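Local structure of conserved hypothetical protein (Bacteroides thetaiotaomicron, 2FB6) at residues I42-W47 with I72-C77; K19-F23 with D57-E63; I64-L68 with N92-T96. The protein is of unknown function but folds as an alpha/beta domain around a parallel five-stranded sheet of order 4-3-2-1-5, as in DsrE-like proteins. All coordinates share one frame; numbering follows the deposited sequence.

Contact 1 (I42-W47 with I72-C77)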
loop_
_atom_site.group_PDB
_atom_site.type_symbol
_atom_site.label_atom_id
_atom_site.label_comp_id
_atom_site.label_asym_id
_atom_site.label_seq_id
_atom_site.Cartn_x
_atom_site.Cartn_y
_atom_site.Cartn_z
ATOM N N ILE A 42 6.690 6.482 -2.035
ATOM C CA ILE A 42 6.354 5.190 -1.440
ATOM C C ILE A 42 4.974 4.798 -1.927
ATOM O O ILE A 42 4.012 5.569 -1.804
ATOM C CB ILE A 42 6.342 5.213 0.102
ATOM C CG1 ILE A 42 7.699 5.703 0.662
ATOM C CG2 ILE A 42 5.956 3.825 0.643
ATOM C CD1 ILE A 42 7.768 5.750 2.162
ATOM N N ASN A 43 4.908 3.623 -2.539
ATOM C CA ASN A 43 3.654 3.056 -3.011
ATOM C C ASN A 43 3.350 1.770 -2.251
ATOM O O ASN A 43 4.223 0.907 -2.129
ATOM C CB ASN A 43 3.755 2.735 -4.507
ATOM C CG ASN A 43 2.473 2.133 -5.063
ATOM O OD1 ASN A 43 2.476 1.026 -5.617
ATOM N ND2 ASN A 43 1.373 2.860 -4.928
ATOM N N ILE A 44 2.117 1.641 -1.769
ATOM C CA ILE A 44 1.712 0.444 -1.039
ATOM C C ILE A 44 0.610 -0.242 -1.823
ATOM O O ILE A 44 -0.349 0.406 -2.226
ATOM C CB ILE A 44 1.229 0.780 0.398
ATOM C CG1 ILE A 44 2.368 1.469 1.197
ATOM C CG2 ILE A 44 0.728 -0.518 1.095
ATOM C CD1 ILE A 44 2.005 1.882 2.585
ATOM N N ILE A 45 0.780 -1.541 -2.051
ATOM C CA ILE A 45 -0.203 -2.351 -2.776
ATOM C C ILE A 45 -0.927 -3.239 -1.762
ATOM O O ILE A 45 -0.303 -4.056 -1.097
ATOM C CB ILE A 45 0.473 -3.261 -3.825
ATOM C CG1 ILE A 45 1.352 -2.450 -4.792
ATOM C CG2 ILE A 45 -0.596 -4.079 -4.558
ATOM C CD1 ILE A 45 2.317 -3.342 -5.565
ATOM N N LEU A 46 -2.237 -3.055 -1.655
ATOM C CA LEU A 46 -3.073 -3.893 -0.798
ATOM C C LEU A 46 -3.604 -5.065 -1.601
ATOM O O LEU A 46 -4.394 -4.883 -2.523
ATOM C CB LEU A 46 -4.252 -3.087 -0.263
ATOM C CG LEU A 46 -3.951 -2.115 0.864
ATOM C CD1 LEU A 46 -5.160 -1.262 1.160
ATOM C CD2 LEU A 46 -3.559 -2.900 2.095
ATOM N N TRP A 47 -3.187 -6.282 -1.258
ATOM C CA TRP A 47 -3.568 -7.431 -2.073
ATOM C C TRP A 47 -3.449 -8.674 -1.213
ATOM O O TRP A 47 -2.354 -9.006 -0.771
ATOM C CB TRP A 47 -2.606 -7.521 -3.267
ATOM C CG TRP A 47 -3.030 -8.441 -4.375
ATOM C CD1 TRP A 47 -3.959 -9.441 -4.320
ATOM C CD2 TRP A 47 -2.493 -8.461 -5.694
ATOM N NE1 TRP A 47 -4.039 -10.079 -5.537
ATOM C CE2 TRP A 47 -3.157 -9.483 -6.401
ATOM C CE3 TRP A 47 -1.530 -7.689 -6.363
ATOM C CZ2 TRP A 47 -2.868 -9.779 -7.741
ATOM C CZ3 TRP A 47 -1.255 -7.980 -7.702
ATOM C CH2 TRP A 47 -1.920 -9.000 -8.367
ATOM N N ILE A 72 2.098 9.128 0.825
ATOM C CA ILE A 72 2.241 7.730 0.408
ATOM C C ILE A 72 1.044 7.396 -0.484
ATOM O O ILE A 72 -0.080 7.790 -0.175
ATOM C CB ILE A 72 2.226 6.825 1.655
ATOM C CG1 ILE A 72 3.495 7.042 2.480
ATOM C CG2 ILE A 72 2.084 5.329 1.294
ATOM C CD1 ILE A 72 3.382 6.560 3.923
ATOM N N THR A 73 1.283 6.721 -1.607
ATOM C CA THR A 73 0.174 6.297 -2.465
ATOM C C THR A 73 -0.228 4.881 -2.054
ATOM O O THR A 73 0.618 4.080 -1.671
ATOM C CB THR A 73 0.527 6.370 -3.980
ATOM O OG1 THR A 73 1.688 5.577 -4.247
ATOM C CG2 THR A 73 0.843 7.801 -4.386
ATOM N N ILE A 74 -1.518 4.576 -2.127
ATOM C CA ILE A 74 -2.024 3.246 -1.755
ATOM C C ILE A 74 -3.037 2.800 -2.794
ATOM O O ILE A 74 -3.941 3.553 -3.120
ATOM C CB ILE A 74 -2.683 3.214 -0.349
ATOM C CG1 ILE A 74 -1.744 3.841 0.690
ATOM C CG2 ILE A 74 -3.018 1.748 0.021
ATOM C CD1 ILE A 74 -2.309 3.880 2.096
ATOM N N GLU A 75 -2.836 1.599 -3.341
ATOM C CA GLU A 75 -3.725 1.041 -4.352
ATOM C C GLU A 75 -4.079 -0.371 -3.932
ATOM O O GLU A 75 -3.284 -1.033 -3.265
ATOM C CB GLU A 75 -3.066 1.063 -5.736
ATOM C CG GLU A 75 -1.669 0.418 -5.783
ATOM C CD GLU A 75 -0.977 0.544 -7.140
ATOM O OE1 GLU A 75 -1.609 1.059 -8.087
ATOM O OE2 GLU A 75 0.191 0.115 -7.254
ATOM N N ALA A 76 -5.298 -0.791 -4.254
ATOM C CA ALA A 76 -5.775 -2.101 -3.835
ATOM C C ALA A 76 -6.223 -2.890 -5.042
ATOM O O ALA A 76 -6.798 -2.330 -5.985
ATOM C CB ALA A 76 -6.939 -1.965 -2.842
ATOM N N CYS A 77 -5.975 -4.195 -4.984
ATOM C CA CYS A 77 -6.394 -5.125 -6.011
ATOM C C CYS A 77 -7.911 -5.078 -6.179
ATOM O O CYS A 77 -8.643 -5.387 -5.250
ATOM C CB CYS A 77 -5.900 -6.534 -5.658
ATOM S SG CYS A 77 -6.563 -7.860 -6.691
#
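Ile-44 and Leu-46 supply both donors and acceptors to strand 73-77, running parallel to strand 42-46 with axes 4.6 Å apart. Ile-44 N donates to Thr-73 O at 2.9 Å, and Glu-75 N returns to Ile-44 O at 3.0 Å. One step on, Leu-46 N meets Glu-75 O at 2.8 Å and is almost straight (173° at the hydrogen), while Leu-46 O takes Cys-77 N. Thr-73 N, bound to Ile-42 O, completes the five-bond ladder. Asn-43 and Ile-45 turn their backbone polar groups to strand 9-14 instead, which makes 42-46 an interior strand.

Ile-44 and Leu-46 share a sheet face with Ile-74 and Ala-76; Ile-44 CD1 reaches Ile-72 CG2 at 3.7 Å. On the face of Asn-43 and Ile-45, Glu-75 places CG between its backbone N and carbonyl carbon (chi1 52°), and the extended chain beyond carries OE2 alongside Ile-45 CG1. The buried carboxylate is satisfied on both oxygens, OE1 by a salt bridge with Arg-98 and OE2 by a hydrogen bond with Tyr-107. At the C-terminal end of the pair, Cys-77 SG lies over a face of the Trp-47 indole, 3.8 Å from the five-membered-ring centroid; as N-cap, Cys-77 also caps a backbone N of the next helix. The chemistry implies a ladder that fixes the register and a buried carboxylate held from outside the pair.

Contact 2 (K19-F23 with D57-E63)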
loop_
_atom_site.group_PDB
_atom_site.type_symbol
_atom_site.label_atom_id
_atom_site.label_comp_id
_atom_site.label_asym_id
_atom_site.label_seq_id
_atom_site.Cartn_x
_atom_site.Cartn_y
_atom_site.Cartn_z
ATOM N N LYS A 19 -1.767 -7.732 12.606
ATOM C CA LYS A 19 -1.806 -6.345 13.086
ATOM C C LYS A 19 -0.487 -5.886 13.708
ATOM O O LYS A 19 -0.079 -4.747 13.505
ATOM C CB LYS A 19 -2.990 -6.121 14.036
ATOM C CG LYS A 19 -4.322 -6.191 13.293
ATOM C CD LYS A 19 -5.530 -5.984 14.204
ATOM C CE LYS A 19 -5.625 -4.550 14.701
ATOM N NZ LYS A 19 -6.862 -4.321 15.525
ATOM N N ASP A 20 0.204 -6.772 14.432
ATOM C CA ASP A 20 1.486 -6.385 15.034
ATOM C C ASP A 20 2.465 -5.939 13.965
ATOM O O ASP A 20 3.148 -4.922 14.117
ATOM C CB ASP A 20 2.087 -7.518 15.885
ATOM C CG ASP A 20 1.513 -7.582 17.291
ATOM O OD1 ASP A 20 0.923 -6.598 17.765
ATOM O OD2 ASP A 20 1.670 -8.643 17.931
ATOM N N THR A 21 2.517 -6.682 12.863
ATOM C CA THR A 21 3.415 -6.315 11.773
ATOM C C THR A 21 2.927 -5.073 11.011
ATOM O O THR A 21 3.731 -4.211 10.648
ATOM C CB THR A 21 3.670 -7.510 10.867
ATOM O OG1 THR A 21 4.409 -8.475 11.630
ATOM C CG2 THR A 21 4.443 -7.118 9.598
ATOM N N VAL A 22 1.617 -4.968 10.804
ATOM C CA VAL A 22 1.071 -3.784 10.129
ATOM C C VAL A 22 1.413 -2.506 10.877
ATOM O O VAL A 22 1.892 -1.557 10.269
ATOM C CB VAL A 22 -0.464 -3.902 9.921
ATOM C CG1 VAL A 22 -1.094 -2.549 9.506
ATOM C CG2 VAL A 22 -0.761 -4.972 8.880
ATOM N N PHE A 23 1.174 -2.469 12.183
ATOM C CA PHE A 23 1.353 -1.224 12.892
ATOM C C PHE A 23 2.840 -0.960 13.119
ATOM O O PHE A 23 3.351 0.132 12.805
ATOM C CB PHE A 23 0.577 -1.229 14.209
ATOM C CG PHE A 23 -0.933 -1.241 14.044
ATOM C CD1 PHE A 23 -1.589 -0.214 13.369
ATOM C CD2 PHE A 23 -1.689 -2.252 14.609
ATOM C CE1 PHE A 23 -2.985 -0.209 13.246
ATOM C CE2 PHE A 23 -3.085 -2.256 14.490
ATOM C CZ PHE A 23 -3.717 -1.237 13.800
ATOM N N ASP A 57 -11.230 -2.996 9.848
ATOM C CA ASP A 57 -10.605 -2.606 11.111
ATOM C C ASP A 57 -10.387 -1.107 11.184
ATOM O O ASP A 57 -9.538 -0.563 10.471
ATOM C CB ASP A 57 -9.281 -3.341 11.296
ATOM C CG ASP A 57 -8.728 -3.185 12.691
ATOM O OD1 ASP A 57 -8.418 -2.045 13.079
ATOM O OD2 ASP A 57 -8.609 -4.218 13.388
ATOM N N THR A 58 -11.141 -0.450 12.068
ATOM C CA THR A 58 -11.085 1.005 12.141
ATOM C C THR A 58 -9.724 1.534 12.581
ATOM O O THR A 58 -9.319 2.598 12.120
ATOM C CB THR A 58 -12.196 1.612 13.022
ATOM O OG1 THR A 58 -12.209 0.957 14.290
ATOM C CG2 THR A 58 -13.560 1.464 12.356
ATOM N N GLN A 59 -9.015 0.803 13.452
ATOM C CA GLN A 59 -7.668 1.231 13.850
ATOM C C GLN A 59 -6.706 1.214 12.659
ATOM O O GLN A 59 -5.900 2.131 12.495
ATOM C CB GLN A 59 -7.105 0.394 15.007
ATOM C CG GLN A 59 -7.766 0.722 16.345
ATOM C CD GLN A 59 -7.217 -0.091 17.492
ATOM O OE1 GLN A 59 -7.961 -0.493 18.395
ATOM N NE2 GLN A 59 -5.911 -0.303 17.495
ATOM N N VAL A 60 -6.803 0.177 11.821
ATOM C CA VAL A 60 -6.001 0.135 10.589
ATOM C C VAL A 60 -6.403 1.292 9.645
ATOM O O VAL A 60 -5.549 1.921 9.025
ATOM C CB VAL A 60 -6.121 -1.242 9.898
ATOM C CG1 VAL A 60 -5.372 -1.286 8.565
ATOM C CG2 VAL A 60 -5.608 -2.343 10.823
ATOM N N GLN A 61 -7.699 1.578 9.531
ATOM C CA GLN A 61 -8.142 2.705 8.692
ATOM C C GLN A 61 -7.524 4.035 9.115
ATOM O O GLN A 61 -7.168 4.847 8.271
ATOM C CB GLN A 61 -9.669 2.779 8.652
ATOM C CG GLN A 61 -10.249 1.543 8.010
ATOM C CD GLN A 61 -11.743 1.505 8.027
ATOM O OE1 GLN A 61 -12.399 2.404 8.551
ATOM N NE2 GLN A 61 -12.297 0.447 7.456
ATOM N N THR A 62 -7.407 4.265 10.419
ATOM C CA THR A 62 -6.746 5.473 10.896
ATOM C C THR A 62 -5.322 5.576 10.366
ATOM O O THR A 62 -4.913 6.656 9.935
ATOM C CB THR A 62 -6.793 5.515 12.434
ATOM O OG1 THR A 62 -8.164 5.419 12.815
ATOM C CG2 THR A 62 -6.188 6.822 13.004
ATOM N N GLU A 63 -4.575 4.467 10.376
ATOM C CA GLU A 63 -3.219 4.469 9.804
ATOM C C GLU A 63 -3.238 4.753 8.308
ATOM O O GLU A 63 -2.401 5.495 7.807
ATOM C CB GLU A 63 -2.503 3.129 10.009
ATOM C CG GLU A 63 -2.041 2.835 11.399
ATOM C CD GLU A 63 -1.079 3.868 11.959
ATOM O OE1 GLU A 63 -0.153 4.322 11.249
ATOM O OE2 GLU A 63 -1.248 4.213 13.141
#
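Lys-19 and Asp-57 approach from opposite directions and form the ionic part of the contact, a salt bridge with NZ 2.8 Å from Asp-57 OD2. The ammonium meets that oxygen on its syn side, 19° out of the carboxylate plane. A bend about the lysine CG-CD bond (chi3 70°) in an otherwise extended chain brings NZ there. The other oxygen has a different task: as N-cap of helix 58-70, Asp-57 accepts Val-60 N at OD1 over 3.0 Å. One carboxylate thus caps its own helix and grips the neighbouring one, which should restrict its rotation.

The apolar part belongs to Phe-23, whose side chain bridges two helix segments with axes 11.4 Å apart. Its CZ touches Val-60 CG2 at 3.7 Å, the two side chains crossing at about a right angle. Glu-63 CG sits at the ring edge in the ring plane, 3.7 Å from Phe-23 CD1, and Gln-59 CB comes within 3.9 Å of CZ.

Running in nearly the same direction (17° between the segments), helices 19-36 and 58-70 meet here by their N-terminal turns at the protein surface. Leu-53 of helix 49-56 touches Lys-19, Val-22 and Val-60, and beneath them Trp-14 of strand 9-14 touches both valines.

Contact 3 (I64-L68 with N92-T96)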
loop_
_atom_site.group_PDB
_atom_site.type_symbol
_atom_site.label_atom_id
_atom_site.label_comp_id
_atom_site.label_asym_id
_atom_site.label_seq_id
_atom_site.Cartn_x
_atom_site.Cartn_y
_atom_site.Cartn_z
ATOM N N ILE A 64 -4.190 4.151 7.595
ATOM C CA ILE A 64 -4.329 4.367 6.151
ATOM C C ILE A 64 -4.472 5.858 5.859
ATOM O O ILE A 64 -3.818 6.391 4.961
ATOM C CB ILE A 64 -5.576 3.624 5.598
ATOM C CG1 ILE A 64 -5.376 2.098 5.631
ATOM C CG2 ILE A 64 -5.978 4.124 4.180
ATOM C CD1 ILE A 64 -4.298 1.566 4.679
ATOM N N LEU A 65 -5.342 6.521 6.628
ATOM C CA LEU A 65 -5.591 7.943 6.424
ATOM C C LEU A 65 -4.344 8.787 6.684
ATOM O O LEU A 65 -4.051 9.718 5.919
ATOM C CB LEU A 65 -6.782 8.411 7.264
ATOM C CG LEU A 65 -8.099 7.688 6.942
ATOM C CD1 LEU A 65 -9.196 8.140 7.909
ATOM C CD2 LEU A 65 -8.546 7.853 5.481
ATOM N N GLU A 66 -3.594 8.450 7.733
ATOM C CA GLU A 66 -2.353 9.174 8.025
ATOM C C GLU A 66 -1.344 8.955 6.912
ATOM O O GLU A 66 -0.653 9.896 6.502
ATOM C CB GLU A 66 -1.743 8.782 9.377
ATOM C CG GLU A 66 -0.590 9.716 9.815
ATOM C CD GLU A 66 0.112 9.275 11.091
ATOM O OE1 GLU A 66 -0.408 8.375 11.778
ATOM O OE2 GLU A 66 1.203 9.819 11.406
HETATM N N MSE A 67 -1.254 7.722 6.419
HETATM C CA MSE A 67 -0.308 7.455 5.339
HETATM C C MSE A 67 -0.684 8.246 4.092
HETATM O O MSE A 67 0.174 8.878 3.473
HETATM C CB MSE A 67 -0.199 5.951 5.063
HETATM C CG MSE A 67 0.601 5.248 6.146
HETATM SE SE MSE A 67 1.014 3.412 5.730
HETATM C CE MSE A 67 -0.547 2.935 5.988
ATOM N N LEU A 68 -1.967 8.244 3.742
ATOM C CA LEU A 68 -2.390 9.013 2.565
ATOM C C LEU A 68 -2.113 10.506 2.719
ATOM O O LEU A 68 -1.692 11.154 1.758
ATOM C CB LEU A 68 -3.863 8.767 2.219
ATOM C CG LEU A 68 -4.174 7.368 1.664
ATOM C CD1 LEU A 68 -5.678 7.074 1.674
ATOM C CD2 LEU A 68 -3.634 7.188 0.238
ATOM N N ASN A 92 -13.657 4.698 -0.571
ATOM C CA ASN A 92 -14.052 5.769 0.352
ATOM C C ASN A 92 -12.942 6.197 1.308
ATOM O O ASN A 92 -12.976 7.309 1.846
ATOM C CB ASN A 92 -15.295 5.382 1.161
ATOM C CG ASN A 92 -16.569 5.364 0.326
ATOM O OD1 ASN A 92 -16.602 5.857 -0.802
ATOM N ND2 ASN A 92 -17.624 4.770 0.882
ATOM N N LEU A 93 -11.966 5.307 1.534
ATOM C CA LEU A 93 -10.801 5.639 2.367
ATOM C C LEU A 93 -9.777 6.458 1.599
ATOM O O LEU A 93 -8.814 6.961 2.184
ATOM C CB LEU A 93 -10.117 4.377 2.909
ATOM C CG LEU A 93 -10.914 3.547 3.908
ATOM C CD1 LEU A 93 -10.249 2.210 4.111
ATOM C CD2 LEU A 93 -11.064 4.311 5.242
ATOM N N GLY A 94 -9.969 6.577 0.287
ATOM C CA GLY A 94 -9.034 7.305 -0.548
ATOM C C GLY A 94 -7.980 6.434 -1.212
ATOM O O GLY A 94 -7.010 6.937 -1.796
ATOM N N ILE A 95 -8.176 5.117 -1.125
ATOM C CA ILE A 95 -7.303 4.137 -1.778
ATOM C C ILE A 95 -7.740 3.966 -3.236
ATOM O O ILE A 95 -8.949 3.922 -3.533
ATOM C CB ILE A 95 -7.358 2.793 -1.008
ATOM C CG1 ILE A 95 -6.774 2.958 0.398
ATOM C CG2 ILE A 95 -6.637 1.685 -1.753
ATOM C CD1 ILE A 95 -7.189 1.851 1.367
ATOM N N THR A 96 -6.755 3.866 -4.130
ATOM C CA THR A 96 -7.026 3.631 -5.551
ATOM C C THR A 96 -7.348 2.163 -5.752
ATOM O O THR A 96 -6.555 1.298 -5.412
ATOM C CB THR A 96 -5.816 4.019 -6.439
ATOM O OG1 THR A 96 -5.575 5.421 -6.304
ATOM C CG2 THR A 96 -6.082 3.675 -7.927
#
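Leu-68 CD1 lies 3.2 Å from Leu-93 O, beside the peptide joining Leu-93 to Gly-94, the flat group of a contact without aromatic rings. Leu-65 CD2, in one of two conformers and so less certain, comes to 3.4 Å from Leu-93 O on the other side of the peptide plane. The two methyls stand about 1.6 and 1.1 Å from that plane, so in this conformer they flank the oxygen rather than stack on the peptide. Leu-68 CD1 also comes 3.7 Å from Gly-94 O. No hydrogen bond joins the two segments; the contact is van der Waals in kind.

The more buried half is branched aliphatic packing. With chi1 of -69° placing CG1 beside the backbone N, Ile-64 has its CG2 opposite that N, where it meets Ile-95 CD1 at 3.8 Å, the two side chains at about a right angle. The same methyl comes 4.3 Å from Leu-93 CB. Val-54 of helix 49-56 touches Ile-64, Leu-93 and Ile-95, and Ile-74 lies under Ile-64, Leu-68 and Ile-95.

Gly-94, with phi of 95°, ends helix 87-92 in a Schellman motif. Helix 58-70 therefore packs on a helix-terminating turn that leads into edge strand 96-98, as in a layered parallel alpha/beta fold.

In the fold
From the N terminus, the chain passes strand 9-14 and enters helix 19-36, whose first turns are met by residues 57-63; contact 2 closes that loop. Strand 41-46 lies within it and finds its partner only at 73-77, beyond the end of helix 58-70, so contact 1 crosses contact 2. Contact 3 opens at residue 64, just after contact 2 has closed, and ends at 96, crossing contact 1 in turn. Contacts 2 and 3 thus lie in series on helix 58-70, tying it to a neighbouring helix and then to the approach to strand 96-98. Thr-96 probably hydrogen-bonds Ile-74 and Ala-76, joining contact 3 directly to the sheet of contact 1.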